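Local structure of autophagy-related protein 9 (Schizosaccharomyces pombe, 7D0I) at residues R455-R466 against F475-A486. The protein scrambles phospholipids between the two membrane leaflets as a homotrimer, supplying membrane to the growing autophagosome. The protein carries 1 engineered substitution. Residues are numbered along the deposited sequence; the frame is centred on the assembly and turned at random.
Sequences RRYTPLALWTFR and FDERINDSYAAA. With LMN (Lauryl Maltose Neopentyl Glycol), chain G.
F475 pushes its ring in between R466, L462 and F465. Its CB lies against R466 CD and NE; with CG anti to the backbone N (chi1 179°), the ring heads into the 455-466 segment. CG, CD1 and CD2 meet R466 CD, which sits over one face in a CH-pi contact, 3.7 Å from the F475 ring centroid, while I479 CG1 covers the opposite face. CE1 meets F465 CB and R466 CA; CE2 and CZ reach L462 CD2, CZ at 3.8 Å, and the L462 carbonyl O. Cut back to an alanine here, the side chain would probably leave R466 CD and L462 CD2 facing a gap, although R466 NE also bonds E470 O. At the ring edge R478 NH2 donates to F465 O (2.7 Å, 163°) from above the carbonyl plane, and also pairs with E470. Helices 472-480 and 483-489, in a region inferred to be cytoplasmic, pack against strand 455-457, which pairs antiparallel with 600-602. W463, R466 and D476 help line a detergent pocket. Beyond I479, whose CG2 touches Y457 CD2, the Y457 and Y483 rings lie nearly parallel but slid apart, centroids 4.9 Å from each other. The R456 guanidinium lies over a face of Y483, a cation-pi contact with CZ 4.6 Å from the centroid.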
ATOM      1  N   ARG A 455       5.053  27.531 -28.497  1.00 24.31           N
ATOM      2  CA  ARG A 455       3.772  26.925 -28.805  1.00 24.31           C
ATOM      3  C   ARG A 455       2.816  27.074 -27.633  1.00 24.31           C
ATOM      4  O   ARG A 455       3.216  27.043 -26.469  1.00 24.31           O
ATOM      5  CB  ARG A 455       3.946  25.454 -29.163  1.00 24.31           C
ATOM      6  CG  ARG A 455       4.821  25.227 -30.372  1.00 24.31           C
ATOM      7  CD  ARG A 455       5.150  23.763 -30.553  1.00 24.31           C
ATOM      8  NE  ARG A 455       4.125  23.055 -31.304  1.00 24.31           N
ATOM      9  CZ  ARG A 455       4.228  22.763 -32.592  1.00 24.31           C
ATOM     10  NH1 ARG A 455       5.313  23.114 -33.256  1.00 24.31           N
ATOM     11  NH2 ARG A 455       3.257  22.117 -33.213  1.00 24.31           N
ATOM     12  N   ARG A 456       1.542  27.252 -27.965  1.00 20.88           N
ATOM     13  CA  ARG A 456       0.470  27.399 -27.000  1.00 20.88           C
ATOM     14  C   ARG A 456      -0.743  26.650 -27.524  1.00 20.88           C
ATOM     15  O   ARG A 456      -0.830  26.339 -28.712  1.00 20.88           O
ATOM     16  CB  ARG A 456       0.127  28.870 -26.766  1.00 20.88           C
ATOM     17  CG  ARG A 456       1.228  29.682 -26.131  1.00 20.88           C
ATOM     18  CD  ARG A 456       1.234  29.515 -24.634  1.00 20.88           C
ATOM     19  NE  ARG A 456       2.360  30.187 -24.002  1.00 20.88           N
ATOM     20  CZ  ARG A 456       3.509  29.592 -23.698  1.00 20.88           C
ATOM     21  NH1 ARG A 456       3.685  28.308 -23.966  1.00 20.88           N
ATOM     22  NH2 ARG A 456       4.479  30.283 -23.123  1.00 20.88           N
ATOM     23  N   TYR A 457      -1.682  26.355 -26.634  1.00 13.11           N
ATOM     24  CA  TYR A 457      -2.913  25.703 -27.048  1.00 13.11           C
ATOM     25  C   TYR A 457      -3.834  26.705 -27.721  1.00 13.11           C
ATOM     26  O   TYR A 457      -3.984  27.837 -27.259  1.00 13.11           O
ATOM     27  CB  TYR A 457      -3.628  25.073 -25.856  1.00 13.11           C
ATOM     28  CG  TYR A 457      -2.861  23.978 -25.169  1.00 13.11           C
ATOM     29  CD1 TYR A 457      -2.695  22.742 -25.760  1.00 13.11           C
ATOM     30  CD2 TYR A 457      -2.326  24.171 -23.918  1.00 13.11           C
ATOM     31  CE1 TYR A 457      -2.001  21.746 -25.131  1.00 13.11           C
ATOM     32  CE2 TYR A 457      -1.635  23.177 -23.283  1.00 13.11           C
ATOM     33  CZ  TYR A 457      -1.476  21.971 -23.892  1.00 13.11           C
ATOM     34  OH  TYR A 457      -0.785  20.984 -23.251  1.00 13.11           O
ATOM     35  N   THR A 458      -4.453  26.287 -28.815  1.00 12.07           N
ATOM     36  CA  THR A 458      -5.402  27.143 -29.497  1.00 12.07           C
ATOM     37  C   THR A 458      -6.627  27.365 -28.616  1.00 12.07           C
ATOM     38  O   THR A 458      -6.930  26.548 -27.750  1.00 12.07           O
ATOM     39  CB  THR A 458      -5.822  26.529 -30.822  1.00 12.07           C
ATOM     40  OG1 THR A 458      -6.534  25.315 -30.578  1.00 12.07           O
ATOM     41  CG2 THR A 458      -4.614  26.221 -31.654  1.00 12.07           C
ATOM     42  N   PRO A 459      -7.342  28.474 -28.810  1.00 12.53           N
ATOM     43  CA  PRO A 459      -8.542  28.715 -28.000  1.00 12.53           C
ATOM     44  C   PRO A 459      -9.582  27.621 -28.092  1.00 12.53           C
ATOM     45  O   PRO A 459     -10.380  27.476 -27.165  1.00 12.53           O
ATOM     46  CB  PRO A 459      -9.072  30.034 -28.560  1.00 12.53           C
ATOM     47  CG  PRO A 459      -7.869  30.720 -29.027  1.00 12.53           C
ATOM     48  CD  PRO A 459      -6.986  29.661 -29.600  1.00 12.53           C
ATOM     49  N   LEU A 460      -9.608  26.851 -29.174  1.00 12.97           N
ATOM     50  CA  LEU A 460     -10.515  25.717 -29.252  1.00 12.97           C
ATOM     51  C   LEU A 460      -9.969  24.508 -28.516  1.00 12.97           C
ATOM     52  O   LEU A 460     -10.745  23.656 -28.077  1.00 12.97           O
ATOM     53  CB  LEU A 460     -10.781  25.358 -30.706  1.00 12.97           C
ATOM     54  CG  LEU A 460     -11.755  24.219 -30.950  1.00 12.97           C
ATOM     55  CD1 LEU A 460     -13.144  24.634 -30.572  1.00 12.97           C
ATOM     56  CD2 LEU A 460     -11.697  23.806 -32.392  1.00 12.97           C
ATOM     57  N   ALA A 461      -8.652  24.408 -28.375  1.00 10.44           N
ATOM     58  CA  ALA A 461      -8.083  23.347 -27.563  1.00 10.44           C
ATOM     59  C   ALA A 461      -8.326  23.579 -26.089  1.00 10.44           C
ATOM     60  O   ALA A 461      -8.324  22.624 -25.315  1.00 10.44           O
ATOM     61  CB  ALA A 461      -6.588  23.230 -27.813  1.00 10.44           C
ATOM     62  N   LEU A 462      -8.522  24.824 -25.678  1.00  9.97           N
ATOM     63  CA  LEU A 462      -8.766  25.117 -24.278  1.00  9.97           C
ATOM     64  C   LEU A 462     -10.216  24.926 -23.877  1.00  9.97           C
ATOM     65  O   LEU A 462     -10.513  24.924 -22.683  1.00  9.97           O
ATOM     66  CB  LEU A 462      -8.324  26.539 -23.959  1.00  9.97           C
ATOM     67  CG  LEU A 462      -6.819  26.741 -23.881  1.00  9.97           C
ATOM     68  CD1 LEU A 462      -6.519  28.098 -23.327  1.00  9.97           C
ATOM     69  CD2 LEU A 462      -6.223  25.684 -23.011  1.00  9.97           C
ATOM     70  N   TRP A 463     -11.126  24.784 -24.833  1.00 12.78           N
ATOM     71  CA  TRP A 463     -12.490  24.377 -24.538  1.00 12.78           C
ATOM     72  C   TRP A 463     -12.709  22.892 -24.747  1.00 12.78           C
ATOM     73  O   TRP A 463     -13.712  22.356 -24.272  1.00 12.78           O
ATOM     74  CB  TRP A 463     -13.482  25.155 -25.399  1.00 12.78           C
ATOM     75  CG  TRP A 463     -13.752  26.520 -24.897  1.00 12.78           C
ATOM     76  CD1 TRP A 463     -13.384  27.685 -25.474  1.00 12.78           C
ATOM     77  CD2 TRP A 463     -14.447  26.870 -23.697  1.00 12.78           C
ATOM     78  NE1 TRP A 463     -13.807  28.743 -24.718  1.00 12.78           N
ATOM     79  CE2 TRP A 463     -14.464  28.265 -23.619  1.00 12.78           C
ATOM     80  CE3 TRP A 463     -15.058  26.134 -22.682  1.00 12.78           C
ATOM     81  CZ2 TRP A 463     -15.068  28.942 -22.570  1.00 12.78           C
ATOM     82  CZ3 TRP A 463     -15.651  26.808 -21.644  1.00 12.78           C
ATOM     83  CH2 TRP A 463     -15.655  28.193 -21.595  1.00 12.78           C
ATOM     84  N   THR A 464     -11.798  22.226 -25.450  1.00 12.64           N
ATOM     85  CA  THR A 464     -11.832  20.779 -25.560  1.00 12.64           C
ATOM     86  C   THR A 464     -11.274  20.115 -24.315  1.00 12.64           C
ATOM     87  O   THR A 464     -11.733  19.037 -23.931  1.00 12.64           O
ATOM     88  CB  THR A 464     -11.043  20.338 -26.785  1.00 12.64           C
ATOM     89  OG1 THR A 464     -11.555  21.002 -27.943  1.00 12.64           O
ATOM     90  CG2 THR A 464     -11.177  18.868 -26.985  1.00 12.64           C
ATOM     91  N   PHE A 465     -10.300  20.745 -23.671  1.00 12.10           N
ATOM     92  CA  PHE A 465      -9.710  20.190 -22.467  1.00 12.10           C
ATOM     93  C   PHE A 465     -10.520  20.511 -21.225  1.00 12.10           C
ATOM     94  O   PHE A 465     -10.348  19.841 -20.203  1.00 12.10           O
ATOM     95  CB  PHE A 465      -8.292  20.720 -22.275  1.00 12.10           C
ATOM     96  CG  PHE A 465      -7.356  20.390 -23.395  1.00 12.10           C
ATOM     97  CD1 PHE A 465      -7.658  19.419 -24.318  1.00 12.10           C
ATOM     98  CD2 PHE A 465      -6.158  21.053 -23.511  1.00 12.10           C
ATOM     99  CE1 PHE A 465      -6.797  19.128 -25.336  1.00 12.10           C
ATOM    100  CE2 PHE A 465      -5.296  20.756 -24.523  1.00 12.10           C
ATOM    101  CZ  PHE A 465      -5.613  19.794 -25.435  1.00 12.10           C
ATOM    102  N   ARG A 466     -11.389  21.507 -21.289  1.00 11.50           N
ATOM    103  CA  ARG A 466     -12.082  21.975 -20.102  1.00 11.50           C
ATOM    104  C   ARG A 466     -13.060  20.926 -19.610  1.00 11.50           C
ATOM    105  O   ARG A 466     -13.755  20.284 -20.397  1.00 11.50           O
ATOM    106  CB  ARG A 466     -12.811  23.275 -20.406  1.00 11.50           C
ATOM    107  CG  ARG A 466     -13.441  23.935 -19.221  1.00 11.50           C
ATOM    108  CD  ARG A 466     -12.432  24.542 -18.300  1.00 11.50           C
ATOM    109  NE  ARG A 466     -13.050  25.446 -17.344  1.00 11.50           N
ATOM    110  CZ  ARG A 466     -13.290  26.723 -17.590  1.00 11.50           C
ATOM    111  NH1 ARG A 466     -12.974  27.241 -18.756  1.00 11.50           N
ATOM    112  NH2 ARG A 466     -13.859  27.478 -16.677  1.00 11.50           N
ATOM    113  N   PHE A 475      -8.296  25.234 -13.964  1.00 13.44           N
ATOM    114  CA  PHE A 475      -7.992  24.884 -15.342  1.00 13.44           C
ATOM    115  C   PHE A 475      -6.711  25.552 -15.804  1.00 13.44           C
ATOM    116  O   PHE A 475      -5.894  24.935 -16.490  1.00 13.44           O
ATOM    117  CB  PHE A 475      -9.162  25.292 -16.223  1.00 13.44           C
ATOM    118  CG  PHE A 475      -8.963  25.014 -17.666  1.00 13.44           C
ATOM    119  CD1 PHE A 475      -8.873  23.727 -18.125  1.00 13.44           C
ATOM    120  CD2 PHE A 475      -8.906  26.040 -18.573  1.00 13.44           C
ATOM    121  CE1 PHE A 475      -8.705  23.474 -19.445  1.00 13.44           C
ATOM    122  CE2 PHE A 475      -8.742  25.780 -19.892  1.00 13.44           C
ATOM    123  CZ  PHE A 475      -8.639  24.496 -20.326  1.00 13.44           C
ATOM    124  N   ASP A 476      -6.514  26.813 -15.426  1.00 15.38           N
ATOM    125  CA  ASP A 476      -5.296  27.517 -15.794  1.00 15.38           C
ATOM    126  C   ASP A 476      -4.074  26.880 -15.155  1.00 15.38           C
ATOM    127  O   ASP A 476      -3.038  26.734 -15.805  1.00 15.38           O
ATOM    128  CB  ASP A 476      -5.403  28.979 -15.389  1.00 15.38           C
ATOM    129  CG  ASP A 476      -6.253  29.777 -16.334  1.00 15.38           C
ATOM    130  OD1 ASP A 476      -6.632  29.237 -17.388  1.00 15.38           O
ATOM    131  OD2 ASP A 476      -6.543  30.951 -16.028  1.00 15.38           O
ATOM    132  N   GLU A 477      -4.173  26.503 -13.880  1.00 16.59           N
ATOM    133  CA  GLU A 477      -3.063  25.815 -13.228  1.00 16.59           C
ATOM    134  C   GLU A 477      -2.719  24.529 -13.956  1.00 16.59           C
ATOM    135  O   GLU A 477      -1.557  24.287 -14.288  1.00 16.59           O
ATOM    136  CB  GLU A 477      -3.399  25.511 -11.774  1.00 16.59           C
ATOM    137  CG  GLU A 477      -3.555  26.722 -10.885  1.00 16.59           C
ATOM    138  CD  GLU A 477      -4.000  26.350  -9.489  1.00 16.59           C
ATOM    139  OE1 GLU A 477      -4.046  25.141  -9.184  1.00 16.59           O
ATOM    140  OE2 GLU A 477      -4.310  27.264  -8.700  1.00 16.59           O
ATOM    141  N   ARG A 478      -3.715  23.686 -14.209  1.00 13.47           N
ATOM    142  CA  ARG A 478      -3.410  22.390 -14.797  1.00 13.47           C
ATOM    143  C   ARG A 478      -3.099  22.462 -16.282  1.00 13.47           C
ATOM    144  O   ARG A 478      -2.591  21.485 -16.832  1.00 13.47           O
ATOM    145  CB  ARG A 478      -4.550  21.407 -14.563  1.00 13.47           C
ATOM    146  CG  ARG A 478      -5.526  21.281 -15.689  1.00 13.47           C
ATOM    147  CD  ARG A 478      -6.318  20.015 -15.531  1.00 13.47           C
ATOM    148  NE  ARG A 478      -7.667  20.146 -16.051  1.00 13.47           N
ATOM    149  CZ  ARG A 478      -7.997  19.922 -17.311  1.00 13.47           C
ATOM    150  NH1 ARG A 478      -7.073  19.565 -18.178  1.00 13.47           N
ATOM    151  NH2 ARG A 478      -9.246  20.061 -17.703  1.00 13.47           N
ATOM    152  N   ILE A 479      -3.381  23.573 -16.947  1.00 13.98           N
ATOM    153  CA  ILE A 479      -2.939  23.737 -18.323  1.00 13.98           C
ATOM    154  C   ILE A 479      -1.532  24.307 -18.383  1.00 13.98           C
ATOM    155  O   ILE A 479      -0.718  23.869 -19.194  1.00 13.98           O
ATOM    156  CB  ILE A 479      -3.942  24.604 -19.107  1.00 13.98           C
ATOM    157  CG1 ILE A 479      -5.134  23.760 -19.540  1.00 13.98           C
ATOM    158  CG2 ILE A 479      -3.294  25.230 -20.307  1.00 13.98           C
ATOM    159  CD1 ILE A 479      -4.771  22.458 -20.193  1.00 13.98           C
ATOM    160  N   ASN A 480      -1.208  25.275 -17.525  1.00 20.07           N
ATOM    161  CA  ASN A 480       0.163  25.763 -17.458  1.00 20.07           C
ATOM    162  C   ASN A 480       1.119  24.673 -17.008  1.00 20.07           C
ATOM    163  O   ASN A 480       2.263  24.627 -17.467  1.00 20.07           O
ATOM    164  CB  ASN A 480       0.255  26.960 -16.518  1.00 20.07           C
ATOM    165  CG  ASN A 480      -0.453  28.172 -17.057  1.00 20.07           C
ATOM    166  OD1 ASN A 480      -0.583  28.342 -18.263  1.00 20.07           O
ATOM    167  ND2 ASN A 480      -0.912  29.033 -16.164  1.00 20.07           N
ATOM    168  N   ASP A 481       0.681  23.791 -16.123  1.00 20.19           N
ATOM    169  CA  ASP A 481       1.523  22.682 -15.707  1.00 20.19           C
ATOM    170  C   ASP A 481       1.644  21.602 -16.758  1.00 20.19           C
ATOM    171  O   ASP A 481       2.188  20.541 -16.467  1.00 20.19           O
ATOM    172  CB  ASP A 481       0.989  22.081 -14.408  1.00 20.19           C
ATOM    173  CG  ASP A 481       1.434  22.853 -13.180  1.00 20.19           C
ATOM    174  OD1 ASP A 481       2.519  23.466 -13.220  1.00 20.19           O
ATOM    175  OD2 ASP A 481       0.704  22.836 -12.169  1.00 20.19           O
ATOM    176  N   SER A 482       1.153  21.837 -17.969  1.00 17.03           N
ATOM    177  CA  SER A 482       1.202  20.860 -19.040  1.00 17.03           C
ATOM    178  C   SER A 482       2.078  21.279 -20.202  1.00 17.03           C
ATOM    179  O   SER A 482       2.313  20.463 -21.096  1.00 17.03           O
ATOM    180  CB  SER A 482      -0.204  20.592 -19.581  1.00 17.03           C
ATOM    181  OG  SER A 482      -0.158  20.367 -20.971  1.00 17.03           O
ATOM    182  N   TYR A 483       2.550  22.521 -20.230  1.00 17.26           N
ATOM    183  CA  TYR A 483       3.336  22.974 -21.365  1.00 17.26           C
ATOM    184  C   TYR A 483       4.708  22.324 -21.395  1.00 17.26           C
ATOM    185  O   TYR A 483       5.250  22.090 -22.476  1.00 17.26           O
ATOM    186  CB  TYR A 483       3.469  24.489 -21.342  1.00 17.26           C
ATOM    187  CG  TYR A 483       2.249  25.207 -21.845  1.00 17.26           C
ATOM    188  CD1 TYR A 483       1.777  24.988 -23.118  1.00 17.26           C
ATOM    189  CD2 TYR A 483       1.585  26.113 -21.053  1.00 17.26           C
ATOM    190  CE1 TYR A 483       0.677  25.644 -23.580  1.00 17.26           C
ATOM    191  CE2 TYR A 483       0.487  26.773 -21.512  1.00 17.26           C
ATOM    192  CZ  TYR A 483       0.034  26.533 -22.773  1.00 17.26           C
ATOM    193  OH  TYR A 483      -1.072  27.193 -23.237  1.00 17.26           O
ATOM    194  N   ALA A 484       5.279  22.016 -20.232  1.00 17.59           N
ATOM    195  CA  ALA A 484       6.539  21.282 -20.210  1.00 17.59           C
ATOM    196  C   ALA A 484       6.372  19.902 -20.828  1.00 17.59           C
ATOM    197  O   ALA A 484       7.168  19.482 -21.674  1.00 17.59           O
ATOM    198  CB  ALA A 484       7.048  21.169 -18.777  1.00 17.59           C
ATOM    199  N   ALA A 485       5.320  19.191 -20.427  1.00 17.31           N
ATOM    200  CA  ALA A 485       5.056  17.873 -20.981  1.00 17.31           C
ATOM    201  C   ALA A 485       4.778  17.943 -22.474  1.00 17.31           C
ATOM    202  O   ALA A 485       5.211  17.074 -23.231  1.00 17.31           O
ATOM    203  CB  ALA A 485       3.889  17.230 -20.247  1.00 17.31           C
ATOM    204  N   ALA A 486       4.055  18.971 -22.922  1.00 16.73           N
ATOM    205  CA  ALA A 486       3.735  19.063 -24.341  1.00 16.73           C
ATOM    206  C   ALA A 486       4.968  19.394 -25.170  1.00 16.73           C
ATOM    207  O   ALA A 486       5.159  18.843 -26.263  1.00 16.73           O
ATOM    208  CB  ALA A 486       2.648  20.104 -24.560  1.00 16.73           C
TER
HETATM  209  C1  LMN G 801     -15.206  39.247 -21.267  1.00 55.07           C
HETATM  210  O1  LMN G 801     -15.626  40.394 -21.747  1.00 55.07           O
HETATM  211  C2  LMN G 801     -14.306  39.450 -20.032  1.00 55.07           C
HETATM  212  O2  LMN G 801     -15.017  40.214 -19.065  1.00 55.07           O
HETATM  213  C3  LMN G 801     -13.942  38.127 -19.441  1.00 55.07           C
HETATM  214  O3  LMN G 801     -13.065  38.365 -18.289  1.00 55.07           O
HETATM  215  C4  LMN G 801     -13.264  37.227 -20.393  1.00 55.07           C
HETATM  216  O4  LMN G 801     -13.256  35.854 -19.805  1.00 55.07           O
HETATM  217  C5  LMN G 801     -13.923  37.153 -21.732  1.00 55.07           C
HETATM  218  O5  LMN G 801     -14.326  38.475 -22.279  1.00 55.07           O
HETATM  219  C6  LMN G 801     -12.982  36.478 -22.732  1.00 55.07           C
HETATM  220  O6  LMN G 801     -11.645  36.772 -22.398  1.00 55.07           O
HETATM  221  CAA LMN G 801     -15.180  48.257 -31.394  1.00 55.07           C
HETATM  222  CAB LMN G 801     -18.570  44.044 -31.771  1.00 55.07           C
HETATM  223  OAI LMN G 801      -8.770  32.407 -20.947  1.00 55.07           O
HETATM  224  OAJ LMN G 801     -13.566  31.710 -20.872  1.00 55.07           O
HETATM  225  OAL LMN G 801     -21.347  36.155 -18.634  1.00 55.07           O
HETATM  226  OAN LMN G 801     -18.352  35.002 -22.651  1.00 55.07           O
HETATM  227  OAP LMN G 801     -19.674  37.118 -22.868  1.00 55.07           O
HETATM  228  OAQ LMN G 801      -8.677  33.543 -17.906  1.00 55.07           O
HETATM  229  OAR LMN G 801     -14.895  30.776 -18.596  1.00 55.07           O
HETATM  230  OAS LMN G 801     -10.148  35.242 -16.275  1.00 55.07           O
HETATM  231  OAT LMN G 801     -14.658  33.089 -16.730  1.00 55.07           O
HETATM  232  OAU LMN G 801     -13.132  34.867 -17.411  1.00 55.07           O
HETATM  233  OAV LMN G 801     -17.822  33.884 -17.793  1.00 55.07           O
HETATM  234  CAW LMN G 801     -15.088  48.077 -29.860  1.00 55.07           C
HETATM  235  CAX LMN G 801     -17.996  42.838 -31.002  1.00 55.07           C
HETATM  236  CAY LMN G 801     -14.766  46.596 -29.547  1.00 55.07           C
HETATM  237  CAZ LMN G 801     -19.132  41.810 -30.789  1.00 55.07           C
HETATM  238  CBA LMN G 801     -15.773  46.053 -28.500  1.00 55.07           C
HETATM  239  CBB LMN G 801     -19.462  41.684 -29.276  1.00 55.07           C
HETATM  240  CBC LMN G 801     -15.825  44.501 -28.613  1.00 55.07           C
HETATM  241  CBD LMN G 801     -20.942  41.236 -29.142  1.00 55.07           C
HETATM  242  CBE LMN G 801     -16.947  43.948 -27.684  1.00 55.07           C
HETATM  243  CBF LMN G 801     -21.470  41.572 -27.720  1.00 55.07           C
HETATM  244  CBG LMN G 801     -16.869  44.647 -26.292  1.00 55.07           C
HETATM  245  CBH LMN G 801     -20.358  41.265 -26.678  1.00 55.07           C
HETATM  246  CBI LMN G 801     -17.809  43.893 -25.295  1.00 55.07           C
HETATM  247  CBJ LMN G 801     -20.849  41.732 -25.271  1.00 55.07           C
HETATM  248  CBK LMN G 801     -17.007  42.741 -24.596  1.00 55.07           C
HETATM  249  CBL LMN G 801     -20.100  40.900 -24.172  1.00 55.07           C
HETATM  250  CBM LMN G 801      -9.388  33.664 -20.812  1.00 55.07           C
HETATM  251  CBN LMN G 801     -14.764  32.302 -21.328  1.00 55.07           C
HETATM  252  CBP LMN G 801     -20.349  35.486 -19.374  1.00 55.07           C
HETATM  253  CBQ LMN G 801     -17.633  42.467 -23.183  1.00 55.07           C
HETATM  254  CBR LMN G 801     -18.638  40.309 -24.143  1.00 55.07           C
HETATM  255  CBS LMN G 801     -16.318  40.261 -22.999  1.00 55.07           C
HETATM  256  CBT LMN G 801     -18.476  40.636 -21.540  1.00 55.07           C
HETATM  257  OBV LMN G 801     -19.297  39.454 -21.574  1.00 55.07           O
HETATM  258  OBX LMN G 801     -19.649  37.683 -20.128  1.00 55.07           O
HETATM  259  OBY LMN G 801     -11.651  34.192 -20.085  1.00 55.07           O
HETATM  260  OBZ LMN G 801     -16.622  33.532 -20.376  1.00 55.07           O
HETATM  261  OCB LMN G 801     -16.818  35.794 -19.637  1.00 55.07           O
HETATM  262  CCC LMN G 801     -10.351  33.615 -19.661  1.00 55.07           C
HETATM  263  CCD LMN G 801     -15.798  32.305 -20.233  1.00 55.07           C
HETATM  264  CCF LMN G 801     -19.164  36.396 -19.564  1.00 55.07           C
HETATM  265  CCH LMN G 801     -17.842  36.062 -21.768  1.00 55.07           C
HETATM  266  CCJ LMN G 801     -18.704  38.305 -21.046  1.00 55.07           C
HETATM  267  CCL LMN G 801     -18.428  37.363 -22.199  1.00 55.07           C
HETATM  268  CCM LMN G 801     -17.776  40.912 -22.957  1.00 55.07           C
HETATM  269  CCN LMN G 801      -9.741  34.340 -18.461  1.00 55.07           C
HETATM  270  CCO LMN G 801     -15.055  32.176 -18.893  1.00 55.07           C
HETATM  271  CCQ LMN G 801     -18.082  35.649 -20.370  1.00 55.07           C
HETATM  272  CCR LMN G 801     -11.976  35.483 -19.438  1.00 55.07           C
HETATM  273  CCS LMN G 801     -16.184  34.577 -19.431  1.00 55.07           C
HETATM  274  CCT LMN G 801     -10.771  34.576 -17.420  1.00 55.07           C
HETATM  275  CCU LMN G 801     -15.706  32.820 -17.719  1.00 55.07           C
HETATM  276  CCV LMN G 801     -11.898  35.413 -17.907  1.00 55.07           C
HETATM  277  CCW LMN G 801     -16.413  34.096 -18.001  1.00 55.07           C